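Local coordinates for uncharacterized protein TCIL3000_10_9440 (Trypanosoma congolense, PDB 5KMX) that is of unknown function but forms the bilobed ectodomain of an insect-stage surface antigen with a transmembrane helix, possibly acting as a sensor, at residues R11-E16 with Q213-G218; V75-N78 with P84-R87; K97-S102 with D120-K125; A162-V165 with M169-E172. All blocks are in the same frame, centred on the assembly; numbering follows the deposited sequence.

In the fold
Contact 1, partly buried, packs the N-terminal helix on the C-terminal one, so the other three contacts lie within the loop it closes. Contacts 2 and 4 are partly buried hairpins of one sheet, their centres about 13 Å apart, and they touch where the Phe85 ring reaches the carboxylate of Glu172. Contact 3 is a surface contact on the opposite side of the chain's centre, about 40 Å from contact 2 centre to centre, yet both use strand 85-100. Chemistry follows place: backbone hydrogen bonds hold contacts 2 and 4, whereas contacts 1 and 3 rest on apolar packing, a leucine methyl on a helix in one and two aromatic residues in the other.

Contact 1. Residues R11-E16 with Q213-G218; sequences RDDFKE and QQLTEG
Leu215 presses its CD1 methyl against Asp13 and Phe14, so that a single leucine carries this helix-helix packing between the N-terminal helix 11-20 and the C-terminal helix 208-216. The tight part is small. CD1 lies against the backbone between the two residues, where its approach to N and CA of Phe14 is shorter than normal packing allows and its exact length doubtful, while the other branch, CD2, comes 3.7 Å from CB of Asp13. The leucine is thus forked: one methyl rests on the helix backbone, the second beside the root of the acidic side chain. With CG of Phe14 opposite its backbone N, chi1 -175° turns the ring so that its edge, near the ring plane, meets CD1 of Leu215. Phe50, in a loop, meets the same buried ring edge-to-face, and the side chain of Arg11 lies on Phe50 too, its NH2 hydrogen-bonded to Pro48 O.

The other side of the contact is loose. Asp13 is exposed, and it meets Leu215 through its CB and backbone. Gln214, on the exposed side, is hydrogen-bonded through OE1 to Tyr176 OH. Beyond Leu215 the C-terminal helix ends, and Glu217 takes a positive phi. The two helices therefore meet here by packing alone, with no polar bond between the segments; side chain to side chain, CD1 of Leu215 sits 3.5 Å from CB of Phe14.

Contact 2. Residues V75-N78 with P84-R87; sequences VVVN and PFTR
Val77 lies under the ring of Phe85, and the two side chains run side by side on the same face of the sheet. Phe85 has chi1 64°, which puts CG between its own backbone N and carbonyl carbon and folds the ring back over the neighbouring strand. There CG2 of Val77 sits over one ring face, 3.9 Å from the centroid and 23° off the ring normal, a CH-pi contact displaced toward the rim at CZ. The second methyl, CG1, stays near the ring at 3.7 Å from CE1 of Phe85, so both branches of the valine touch the aromatic group. Val77 CG1 opposite its backbone N (chi1 -176°) spreads the branches in this way.

Arg87 shares that face but bends away at chi2 and chi3, and its NH1 is hydrogen-bonded to Gln177 O. Val75 and Val77 also touch Phe33 of the adjoining strand 31-33, and Leu158 and Leu160 of strand 145-165 respectively. On the other face, Thr86 sits opposite Val76, with its CG2 3.4 Å from Val75 O. Toward the turn, OD1 of Asn78 touches CB of Pro84 at 3.3 Å, on an exposed edge.

Backbone bonds set the register. Val75 N reaches Arg87 O at 2.8 Å, Arg87 N returns to Val75 O, and Val77 N meets Phe85 O; the return bond from Phe85 N to Val77 O is weak. Alternating hydrogen-bonded and non-hydrogen-bonded pairs mark the antiparallel beta hairpin of strands 72-79 and 85-100.

Contact 3. Residues K97-S102 with D120-K125; sequences KWYTCS and DEFRNK. With SO4 (sulfate ion), chain G.
Tyr99 meets the Phe122 ring chiefly with its CB, which stands over the centre of one face, 3.7 Å from the centroid and 11° off the ring normal, a CH-pi contact made by the aliphatic root of a tyrosine. The two rings themselves are inclined at 56°, neither stacked nor edge-to-face, and CD1 of Tyr99 comes 3.6 Å from CG of Phe122. Both side chains have CG opposite the backbone N (chi1 179° for Tyr99), so they extend toward each other and slide past in opposite directions. The far end of the Phe122 ring then reaches the strand backbone, where Lys97 O lies 3.6 Å from CZ, at the ring edge. Lys97 itself bends away, and its NZ is hydrogen-bonded to O2 (3.0 Å) and O3 (3.2 Å) of a sulfate, probably from the crystallisation liquor; Arg95 NH2 is hydrogen-bonded to the same ion.

Tyr99 also meets His119, and Phe122 rests on Tyr133 and Cys149. Nearby, Cys101 is joined to Cys115 by a disulfide. Helix 116-128 thus packs nearly antiparallel to the end of strand 85-100, in a disulfide-rich region that is probably one lobe of the bilobed ectodomain.

Contact 4. Residues A162-V165 with M169-E172; sequences AGSV and MYRE
Tyr170, with its CG opposite the carbonyl carbon (chi1 -64°), lays its ring along the neighbouring strand against Ser164, while Val165, with CG2 beside its own backbone N (chi1 175°), directs that methyl across to CB of Arg171. The two contacts lie on opposite faces of the strand pair. On the tyrosine side, CD1 comes 3.5 Å from CA of Ser164 and CE1 3.7 Å from its CB, and Gly163 O lies near the ring plane, at its edge. CB of Tyr170 reaches back 4.1 Å to CB of Ala162. On the other side, CG2 of Val165 is 4.0 Å from CB of Arg171; the rest of that arginine runs on to Asp174, to which its NH2 is salt-bridged.

Strands 145-165 and 169-172 form an antiparallel beta hairpin here, with three residues between the two segments and Ser164 facing Tyr170 as a non-hydrogen-bonded pair. The better bond of the Gly163-Arg171 pair is Arg171 N to Gly163 O, 3.0 Å long; the return from Gly163 N is weak and bent, its short length doubtful. Toward the turn Val165 and Met169 pair only loosely. At the other end the CA atoms of Ala162 and Glu172 approach to 4.0 Å while their side chains diverge. The Tyr170 ring is held further by Trp29, which meets it edge-to-face, and by Pro25 and Thr81 in loops.

Contact 1. Residues R11-E16 with Q213-G218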
loop_
_atom_site.group_PDB
_atom_site.type_symbol
_atom_site.label_atom_id
_atom_site.label_comp_id
_atom_site.label_asym_id
_atom_site.label_seq_id
_atom_site.Cartn_x
_atom_site.Cartn_y
_atom_site.Cartn_z
ATOM N N ARG A 11 -5.573 -14.610 -15.286
ATOM C CA ARG A 11 -6.421 -13.467 -15.611
ATOM C C ARG A 11 -7.887 -13.807 -15.364
ATOM O O ARG A 11 -8.704 -12.925 -15.097
ATOM C CB ARG A 11 -6.220 -13.036 -17.065
ATOM C CG ARG A 11 -5.207 -11.917 -17.255
ATOM C CD ARG A 11 -4.941 -11.665 -18.733
ATOM N NE ARG A 11 -6.159 -11.313 -19.467
ATOM C CZ ARG A 11 -6.464 -10.093 -19.906
ATOM N NH1 ARG A 11 -7.601 -9.896 -20.562
ATOM N NH2 ARG A 11 -5.646 -9.064 -19.704
ATOM N N ASP A 12 -8.212 -15.093 -15.453
ATOM C CA ASP A 12 -9.580 -15.557 -15.249
ATOM C C ASP A 12 -10.035 -15.372 -13.806
ATOM O O ASP A 12 -11.199 -15.066 -13.551
ATOM C CB ASP A 12 -9.707 -17.028 -15.647
ATOM C CG ASP A 12 -9.870 -17.215 -17.142
ATOM O OD1 ASP A 12 -8.865 -17.089 -17.874
ATOM O OD2 ASP A 12 -11.005 -17.491 -17.585
ATOM N N ASP A 13 -9.121 -15.575 -12.863
ATOM C CA ASP A 13 -9.434 -15.363 -11.454
ATOM C C ASP A 13 -9.764 -13.895 -11.192
ATOM O O ASP A 13 -10.631 -13.582 -10.376
ATOM C CB ASP A 13 -8.270 -15.809 -10.568
ATOM C CG ASP A 13 -8.247 -17.309 -10.342
ATOM O OD1 ASP A 13 -8.814 -18.049 -11.173
ATOM O OD2 ASP A 13 -7.659 -17.747 -9.332
ATOM N N PHE A 14 -9.063 -12.998 -11.878
ATOM C CA PHE A 14 -9.339 -11.567 -11.779
ATOM C C PHE A 14 -10.685 -11.229 -12.409
ATOM O O PHE A 14 -11.455 -10.449 -11.857
ATOM C CB PHE A 14 -8.236 -10.750 -12.450
ATOM C CG PHE A 14 -8.394 -9.269 -12.269
ATOM C CD1 PHE A 14 -8.195 -8.692 -11.027
ATOM C CD2 PHE A 14 -8.752 -8.453 -13.333
ATOM C CE1 PHE A 14 -8.343 -7.333 -10.846
ATOM C CE2 PHE A 14 -8.899 -7.088 -13.156
ATOM C CZ PHE A 14 -8.694 -6.529 -11.910
ATOM N N LYS A 15 -10.944 -11.805 -13.580
ATOM C CA LYS A 15 -12.253 -11.715 -14.222
ATOM C C LYS A 15 -13.363 -12.099 -13.250
ATOM O O LYS A 15 -14.416 -11.463 -13.203
ATOM C CB LYS A 15 -12.310 -12.632 -15.445
ATOM C CG LYS A 15 -11.851 -12.017 -16.757
ATOM C CD LYS A 15 -12.053 -13.011 -17.896
ATOM C CE LYS A 15 -11.692 -12.423 -19.247
ATOM N NZ LYS A 15 -11.958 -13.387 -20.352
ATOM N N GLU A 16 -13.113 -13.154 -12.482
ATOM C CA GLU A 16 -14.078 -13.669 -11.520
ATOM C C GLU A 16 -14.374 -12.641 -10.431
ATOM O O GLU A 16 -15.509 -12.520 -9.968
ATOM C CB GLU A 16 -13.552 -14.968 -10.899
ATOM C CG GLU A 16 -14.577 -15.746 -10.091
ATOM C CD GLU A 16 -14.049 -17.087 -9.604
ATOM O OE1 GLU A 16 -13.049 -17.580 -10.169
ATOM O OE2 GLU A 16 -14.633 -17.646 -8.651
ATOM N N GLN A 213 -4.034 -6.526 -7.089
ATOM C CA GLN A 213 -2.830 -6.629 -6.266
ATOM C C GLN A 213 -2.470 -8.070 -5.903
ATOM O O GLN A 213 -1.309 -8.467 -5.997
ATOM C CB GLN A 213 -3.013 -5.815 -4.983
ATOM C CG GLN A 213 -2.861 -4.314 -5.175
ATOM C CD GLN A 213 -1.411 -3.862 -5.205
ATOM O OE1 GLN A 213 -0.517 -4.561 -4.731
ATOM N NE2 GLN A 213 -1.175 -2.681 -5.762
ATOM N N GLN A 214 -3.466 -8.846 -5.487
ATOM C CA GLN A 214 -3.236 -10.217 -5.039
ATOM C C GLN A 214 -2.788 -11.123 -6.180
ATOM O O GLN A 214 -1.686 -11.670 -6.159
ATOM C CB GLN A 214 -4.503 -10.791 -4.402
ATOM C CG GLN A 214 -4.342 -12.211 -3.870
ATOM C CD GLN A 214 -5.618 -12.756 -3.260
ATOM O OE1 GLN A 214 -5.727 -12.892 -2.041
ATOM N NE2 GLN A 214 -6.591 -13.075 -4.106
ATOM N N LEU A 215 -3.661 -11.279 -7.169
ATOM C CA LEU A 215 -3.429 -12.195 -8.280
ATOM C C LEU A 215 -2.170 -11.850 -9.065
ATOM O O LEU A 215 -1.584 -12.707 -9.728
ATOM C CB LEU A 215 -4.635 -12.181 -9.220
ATOM C CG LEU A 215 -5.976 -12.534 -8.578
ATOM C CD1 LEU A 215 -7.115 -12.185 -9.516
ATOM C CD2 LEU A 215 -6.015 -14.008 -8.205
ATOM N N THR A 216 -1.760 -10.589 -8.977
ATOM C CA THR A 216 -0.695 -10.062 -9.817
ATOM C C THR A 216 0.588 -9.759 -9.051
ATOM O O THR A 216 1.683 -10.072 -9.524
ATOM C CB THR A 216 -1.156 -8.774 -10.514
ATOM O OG1 THR A 216 -2.185 -9.078 -11.462
ATOM C CG2 THR A 216 -0.023 -8.117 -11.213
ATOM N N GLU A 217 0.441 -9.107 -7.899
ATOM C CA GLU A 217 1.561 -8.643 -7.073
ATOM C C GLU A 217 2.337 -7.500 -7.746
ATOM O O GLU A 217 2.621 -6.493 -7.097
ATOM C CB GLU A 217 2.497 -9.811 -6.718
ATOM C CG GLU A 217 3.945 -9.431 -6.414
ATOM C CD GLU A 217 4.828 -10.647 -6.190
ATOM O OE1 GLU A 217 6.068 -10.493 -6.176
ATOM O OE2 GLU A 217 4.280 -11.759 -6.034
ATOM N N GLY A 218 2.663 -7.641 -9.034
ATOM C CA GLY A 218 3.462 -6.649 -9.745
ATOM C C GLY A 218 2.755 -5.900 -10.866
ATOM O O GLY A 218 3.367 -5.582 -11.886
#

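Contact 2. Residues V75-N78 with P84-R87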
loop_
_atom_site.group_PDB
_atom_site.type_symbol
_atom_site.label_atom_id
_atom_site.label_comp_id
_atom_site.label_asym_id
_atom_site.label_seq_id
_atom_site.Cartn_x
_atom_site.Cartn_y
_atom_site.Cartn_z
ATOM N N VAL A 75 -4.921 5.797 13.898
ATOM C CA VAL A 75 -6.117 6.204 13.169
ATOM C C VAL A 75 -7.338 5.472 13.709
ATOM O O VAL A 75 -7.336 4.247 13.824
ATOM C CB VAL A 75 -5.990 5.926 11.658
ATOM C CG1 VAL A 75 -7.279 6.304 10.935
ATOM C CG2 VAL A 75 -4.803 6.684 11.073
ATOM N N VAL A 76 -8.381 6.231 14.028
ATOM C CA VAL A 76 -9.640 5.662 14.491
ATOM C C VAL A 76 -10.646 5.674 13.347
ATOM O O VAL A 76 -10.983 6.734 12.822
ATOM C CB VAL A 76 -10.207 6.438 15.695
ATOM C CG1 VAL A 76 -11.403 5.713 16.280
ATOM C CG2 VAL A 76 -9.134 6.629 16.761
ATOM N N VAL A 77 -11.124 4.492 12.971
ATOM C CA VAL A 77 -12.002 4.348 11.815
ATOM C C VAL A 77 -13.463 4.251 12.243
ATOM O O VAL A 77 -13.890 3.236 12.791
ATOM C CB VAL A 77 -11.631 3.104 10.985
ATOM C CG1 VAL A 77 -12.486 3.022 9.725
ATOM C CG2 VAL A 77 -10.153 3.136 10.619
ATOM N N ASN A 78 -14.217 5.316 11.982
ATOM C CA ASN A 78 -15.644 5.360 12.282
ATOM C C ASN A 78 -16.465 5.570 11.015
ATOM O O ASN A 78 -16.975 6.664 10.766
ATOM C CB ASN A 78 -15.941 6.469 13.293
ATOM C CG ASN A 78 -15.476 6.121 14.695
ATOM O OD1 ASN A 78 -15.825 5.070 15.233
ATOM N ND2 ASN A 78 -14.678 7.000 15.292
ATOM N N PRO A 84 -16.463 -0.188 13.948
ATOM C CA PRO A 84 -15.290 0.682 14.089
ATOM C C PRO A 84 -14.077 -0.035 14.661
ATOM O O PRO A 84 -14.218 -1.036 15.361
ATOM C CB PRO A 84 -15.783 1.777 15.043
ATOM C CG PRO A 84 -16.847 1.119 15.846
ATOM C CD PRO A 84 -17.536 0.191 14.884
ATOM N N PHE A 85 -12.893 0.480 14.345
ATOM C CA PHE A 85 -11.649 -0.102 14.822
ATOM C C PHE A 85 -10.547 0.945 14.806
ATOM O O PHE A 85 -10.716 2.026 14.244
ATOM C CB PHE A 85 -11.254 -1.311 13.968
ATOM C CG PHE A 85 -10.957 -0.977 12.531
ATOM C CD1 PHE A 85 -11.983 -0.842 11.609
ATOM C CD2 PHE A 85 -9.650 -0.814 12.100
ATOM C CE1 PHE A 85 -11.711 -0.542 10.286
ATOM C CE2 PHE A 85 -9.372 -0.511 10.778
ATOM C CZ PHE A 85 -10.404 -0.377 9.870
ATOM N N THR A 86 -9.427 0.618 15.442
ATOM C CA THR A 86 -8.266 1.498 15.474
ATOM C C THR A 86 -7.099 0.818 14.777
ATOM O O THR A 86 -6.951 -0.400 14.854
ATOM C CB THR A 86 -7.859 1.858 16.917
ATOM O OG1 THR A 86 -9.001 2.336 17.637
ATOM C CG2 THR A 86 -6.772 2.927 16.922
ATOM N N ARG A 87 -6.280 1.610 14.090
ATOM C CA ARG A 87 -5.077 1.100 13.443
ATOM C C ARG A 87 -3.881 1.969 13.794
ATOM O O ARG A 87 -3.948 3.196 13.722
ATOM C CB ARG A 87 -5.252 1.042 11.924
ATOM C CG ARG A 87 -3.976 0.683 11.159
ATOM C CD ARG A 87 -3.488 -0.720 11.494
ATOM N NE ARG A 87 -4.421 -1.732 11.008
ATOM C CZ ARG A 87 -4.413 -2.232 9.776
ATOM N NH1 ARG A 87 -3.511 -1.828 8.891
ATOM N NH2 ARG A 87 -5.309 -3.144 9.428
#

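Contact 3. Residues K97-S102 with D120-K125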
loop_
_atom_site.group_PDB
_atom_site.type_symbol
_atom_site.label_atom_id
_atom_site.label_comp_id
_atom_site.label_asym_id
_atom_site.label_seq_id
_atom_site.Cartn_x
_atom_site.Cartn_y
_atom_site.Cartn_z
ATOM N N LYS A 97 16.642 -2.866 -1.105
ATOM C CA LYS A 97 16.733 -3.110 -2.542
ATOM C C LYS A 97 18.094 -3.697 -2.909
ATOM O O LYS A 97 19.136 -3.158 -2.534
ATOM C CB LYS A 97 16.491 -1.815 -3.322
ATOM C CG LYS A 97 15.067 -1.280 -3.218
ATOM C CD LYS A 97 14.083 -2.104 -4.040
ATOM C CE LYS A 97 14.219 -1.825 -5.532
ATOM N NZ LYS A 97 13.275 -2.641 -6.341
ATOM N N TRP A 98 18.072 -4.800 -3.651
ATOM C CA TRP A 98 19.288 -5.516 -4.018
ATOM C C TRP A 98 19.817 -5.096 -5.384
ATOM O O TRP A 98 19.056 -4.984 -6.346
ATOM C CB TRP A 98 19.032 -7.022 -4.022
ATOM C CG TRP A 98 18.909 -7.616 -2.658
ATOM C CD1 TRP A 98 17.787 -7.671 -1.885
ATOM C CD2 TRP A 98 19.948 -8.247 -1.906
ATOM N NE1 TRP A 98 18.064 -8.297 -0.695
ATOM C CE2 TRP A 98 19.385 -8.661 -0.682
ATOM C CE3 TRP A 98 21.301 -8.502 -2.145
ATOM C CZ2 TRP A 98 20.129 -9.315 0.299
ATOM C CZ3 TRP A 98 22.036 -9.152 -1.174
ATOM C CH2 TRP A 98 21.449 -9.550 0.034
ATOM N N TYR A 99 21.125 -4.873 -5.461
ATOM C CA TYR A 99 21.785 -4.649 -6.741
ATOM C C TYR A 99 22.278 -5.970 -7.314
ATOM O O TYR A 99 22.971 -6.730 -6.637
ATOM C CB TYR A 99 22.959 -3.682 -6.600
ATOM C CG TYR A 99 23.676 -3.443 -7.908
ATOM C CD1 TYR A 99 23.272 -2.430 -8.765
ATOM C CD2 TYR A 99 24.745 -4.243 -8.296
ATOM C CE1 TYR A 99 23.917 -2.213 -9.964
ATOM C CE2 TYR A 99 25.393 -4.034 -9.494
ATOM C CZ TYR A 99 24.976 -3.017 -10.325
ATOM O OH TYR A 99 25.621 -2.804 -11.520
ATOM N N THR A 100 21.916 -6.233 -8.566
ATOM C CA THR A 100 22.389 -7.414 -9.276
ATOM C C THR A 100 23.193 -6.999 -10.496
ATOM O O THR A 100 22.737 -6.196 -11.311
ATOM C CB THR A 100 21.229 -8.313 -9.723
ATOM O OG1 THR A 100 20.370 -8.572 -8.608
ATOM C CG2 THR A 100 21.753 -9.632 -10.282
ATOM N N CYS A 101 24.397 -7.546 -10.611
ATOM C CA CYS A 101 25.251 -7.269 -11.755
ATOM C C CYS A 101 24.674 -7.902 -13.017
ATOM O O CYS A 101 24.925 -9.071 -13.308
ATOM C CB CYS A 101 26.662 -7.792 -11.502
ATOM S SG CYS A 101 27.950 -6.996 -12.495
ATOM N N SER A 102 23.899 -7.122 -13.763
ATOM C CA SER A 102 23.253 -7.618 -14.971
ATOM C C SER A 102 24.075 -7.280 -16.206
ATOM O O SER A 102 25.054 -6.540 -16.128
ATOM C CB SER A 102 21.848 -7.031 -15.101
ATOM O OG SER A 102 21.216 -7.490 -16.283
ATOM N N ASP A 120 28.616 1.280 -8.448
ATOM C CA ASP A 120 29.017 2.280 -7.461
ATOM C C ASP A 120 28.104 3.505 -7.470
ATOM O O ASP A 120 28.062 4.250 -6.492
ATOM C CB ASP A 120 30.472 2.717 -7.679
ATOM C CG ASP A 120 30.835 2.854 -9.144
ATOM O OD1 ASP A 120 29.916 2.992 -9.976
ATOM O OD2 ASP A 120 32.044 2.824 -9.462
ATOM N N GLU A 121 27.373 3.720 -8.561
ATOM C CA GLU A 121 26.396 4.802 -8.591
ATOM C C GLU A 121 25.181 4.381 -7.769
ATOM O O GLU A 121 24.656 5.166 -6.981
ATOM C CB GLU A 121 25.999 5.162 -10.028
ATOM C CG GLU A 121 25.277 4.068 -10.795
ATOM C CD GLU A 121 25.009 4.455 -12.238
ATOM O OE1 GLU A 121 25.984 4.643 -12.995
ATOM O OE2 GLU A 121 23.824 4.576 -12.613
ATOM N N PHE A 122 24.754 3.132 -7.948
ATOM C CA PHE A 122 23.721 2.541 -7.102
ATOM C C PHE A 122 24.140 2.683 -5.645
ATOM O O PHE A 122 23.324 2.988 -4.774
ATOM C CB PHE A 122 23.502 1.064 -7.458
ATOM C CG PHE A 122 22.507 0.358 -6.572
ATOM C CD1 PHE A 122 22.876 -0.101 -5.315
ATOM C CD2 PHE A 122 21.210 0.137 -7.004
ATOM C CE1 PHE A 122 21.964 -0.749 -4.502
ATOM C CE2 PHE A 122 20.297 -0.515 -6.196
ATOM C CZ PHE A 122 20.676 -0.959 -4.944
ATOM N N ARG A 123 25.427 2.461 -5.396
ATOM C CA ARG A 123 26.001 2.617 -4.068
ATOM C C ARG A 123 25.886 4.065 -3.614
ATOM O O ARG A 123 25.495 4.346 -2.482
ATOM C CB ARG A 123 27.467 2.186 -4.068
ATOM C CG ARG A 123 28.012 1.814 -2.705
ATOM C CD ARG A 123 29.532 1.754 -2.724
ATOM N NE ARG A 123 30.066 0.919 -1.646
ATOM C CZ ARG A 123 30.926 -0.087 -1.808
ATOM N NH1 ARG A 123 31.336 -0.772 -0.750
ATOM N NH2 ARG A 123 31.386 -0.418 -3.011
ATOM N N ASN A 124 26.222 4.980 -4.518
ATOM C CA ASN A 124 26.216 6.404 -4.213
ATOM C C ASN A 124 24.797 6.929 -3.996
ATOM O O ASN A 124 24.560 7.700 -3.070
ATOM C CB ASN A 124 26.904 7.198 -5.333
ATOM C CG ASN A 124 28.417 7.021 -5.345
ATOM O OD1 ASN A 124 29.065 6.997 -4.298
ATOM N ND2 ASN A 124 28.985 6.905 -6.543
ATOM N N LYS A 125 23.858 6.514 -4.847
ATOM C CA LYS A 125 22.454 6.899 -4.684
ATOM C C LYS A 125 21.951 6.526 -3.296
ATOM O O LYS A 125 21.306 7.331 -2.626
ATOM C CB LYS A 125 21.562 6.237 -5.745
ATOM C CG LYS A 125 21.338 7.075 -6.994
ATOM C CD LYS A 125 22.493 6.938 -7.964
ATOM C CE LYS A 125 22.248 7.729 -9.237
ATOM N NZ LYS A 125 23.259 7.419 -10.283
HETATM S S SO4 G . 10.068 -0.900 -6.304
HETATM O O1 SO4 G . 8.758 -0.914 -6.948
HETATM O O2 SO4 G . 11.112 -0.828 -7.322
HETATM O O3 SO4 G . 10.235 -2.122 -5.520
HETATM O O4 SO4 G . 10.166 0.262 -5.425
#

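Contact 4. Residues A162-V165 with M169-E172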
loop_
_atom_site.group_PDB
_atom_site.type_symbol
_atom_site.label_atom_id
_atom_site.label_comp_id
_atom_site.label_asym_id
_atom_site.label_seq_id
_atom_site.Cartn_x
_atom_site.Cartn_y
_atom_site.Cartn_z
ATOM N N ALA A 162 -11.924 -3.549 4.885
ATOM C CA ALA A 162 -13.026 -4.039 5.704
ATOM C C ALA A 162 -13.685 -5.244 5.045
ATOM O O ALA A 162 -14.191 -5.150 3.926
ATOM C CB ALA A 162 -14.046 -2.941 5.939
ATOM N N GLY A 163 -13.678 -6.374 5.744
ATOM C CA GLY A 163 -14.296 -7.586 5.242
ATOM C C GLY A 163 -15.792 -7.586 5.495
ATOM O O GLY A 163 -16.263 -7.047 6.499
ATOM N N SER A 164 -16.543 -8.190 4.581
ATOM C CA SER A 164 -17.995 -8.229 4.691
ATOM C C SER A 164 -18.470 -9.220 5.742
ATOM O O SER A 164 -18.009 -10.362 5.804
ATOM C CB SER A 164 -18.628 -8.577 3.343
ATOM O OG SER A 164 -20.032 -8.737 3.471
ATOM N N VAL A 165 -19.395 -8.753 6.571
ATOM C CA VAL A 165 -20.142 -9.602 7.482
ATOM C C VAL A 165 -21.578 -9.599 6.971
ATOM O O VAL A 165 -21.968 -8.696 6.230
ATOM C CB VAL A 165 -20.055 -9.090 8.938
ATOM C CG1 VAL A 165 -20.939 -9.909 9.864
ATOM C CG2 VAL A 165 -18.608 -9.118 9.421
ATOM N N MET A 169 -23.306 -5.429 7.128
ATOM C CA MET A 169 -22.295 -4.917 8.047
ATOM C C MET A 169 -20.894 -5.332 7.621
ATOM O O MET A 169 -20.714 -6.350 6.952
ATOM C CB MET A 169 -22.566 -5.414 9.465
ATOM C CG MET A 169 -23.674 -4.671 10.188
ATOM S SD MET A 169 -24.258 -5.555 11.650
ATOM C CE MET A 169 -22.705 -6.099 12.369
ATOM N N TYR A 170 -19.904 -4.542 8.025
ATOM C CA TYR A 170 -18.509 -4.831 7.714
ATOM C C TYR A 170 -17.654 -4.790 8.974
ATOM O O TYR A 170 -18.105 -4.379 10.042
ATOM C CB TYR A 170 -17.969 -3.840 6.678
ATOM C CG TYR A 170 -18.658 -3.934 5.335
ATOM C CD1 TYR A 170 -18.188 -4.791 4.350
ATOM C CD2 TYR A 170 -19.780 -3.166 5.053
ATOM C CE1 TYR A 170 -18.816 -4.885 3.124
ATOM C CE2 TYR A 170 -20.412 -3.250 3.826
ATOM C CZ TYR A 170 -19.927 -4.113 2.866
ATOM O OH TYR A 170 -20.555 -4.200 1.644
ATOM N N ARG A 171 -16.409 -5.223 8.824
ATOM C CA ARG A 171 -15.476 -5.340 9.933
ATOM C C ARG A 171 -14.083 -5.444 9.331
ATOM O O ARG A 171 -13.926 -6.015 8.251
ATOM C CB ARG A 171 -15.828 -6.556 10.794
ATOM C CG ARG A 171 -14.739 -7.043 11.737
ATOM C CD ARG A 171 -15.113 -8.397 12.320
ATOM N NE ARG A 171 -13.941 -9.250 12.520
ATOM C CZ ARG A 171 -13.944 -10.577 12.412
ATOM N NH1 ARG A 171 -15.058 -11.230 12.099
ATOM N NH2 ARG A 171 -12.825 -11.257 12.612
ATOM N N GLU A 172 -13.076 -4.888 10.002
ATOM C CA GLU A 172 -11.739 -4.830 9.417
ATOM C C GLU A 172 -11.236 -6.234 9.100
ATOM O O GLU A 172 -11.379 -7.160 9.900
ATOM C CB GLU A 172 -10.755 -4.096 10.340
ATOM C CG GLU A 172 -10.173 -4.906 11.497
ATOM C CD GLU A 172 -9.012 -4.190 12.173
ATOM O OE1 GLU A 172 -9.062 -4.008 13.409
ATOM O OE2 GLU A 172 -8.049 -3.812 11.468
#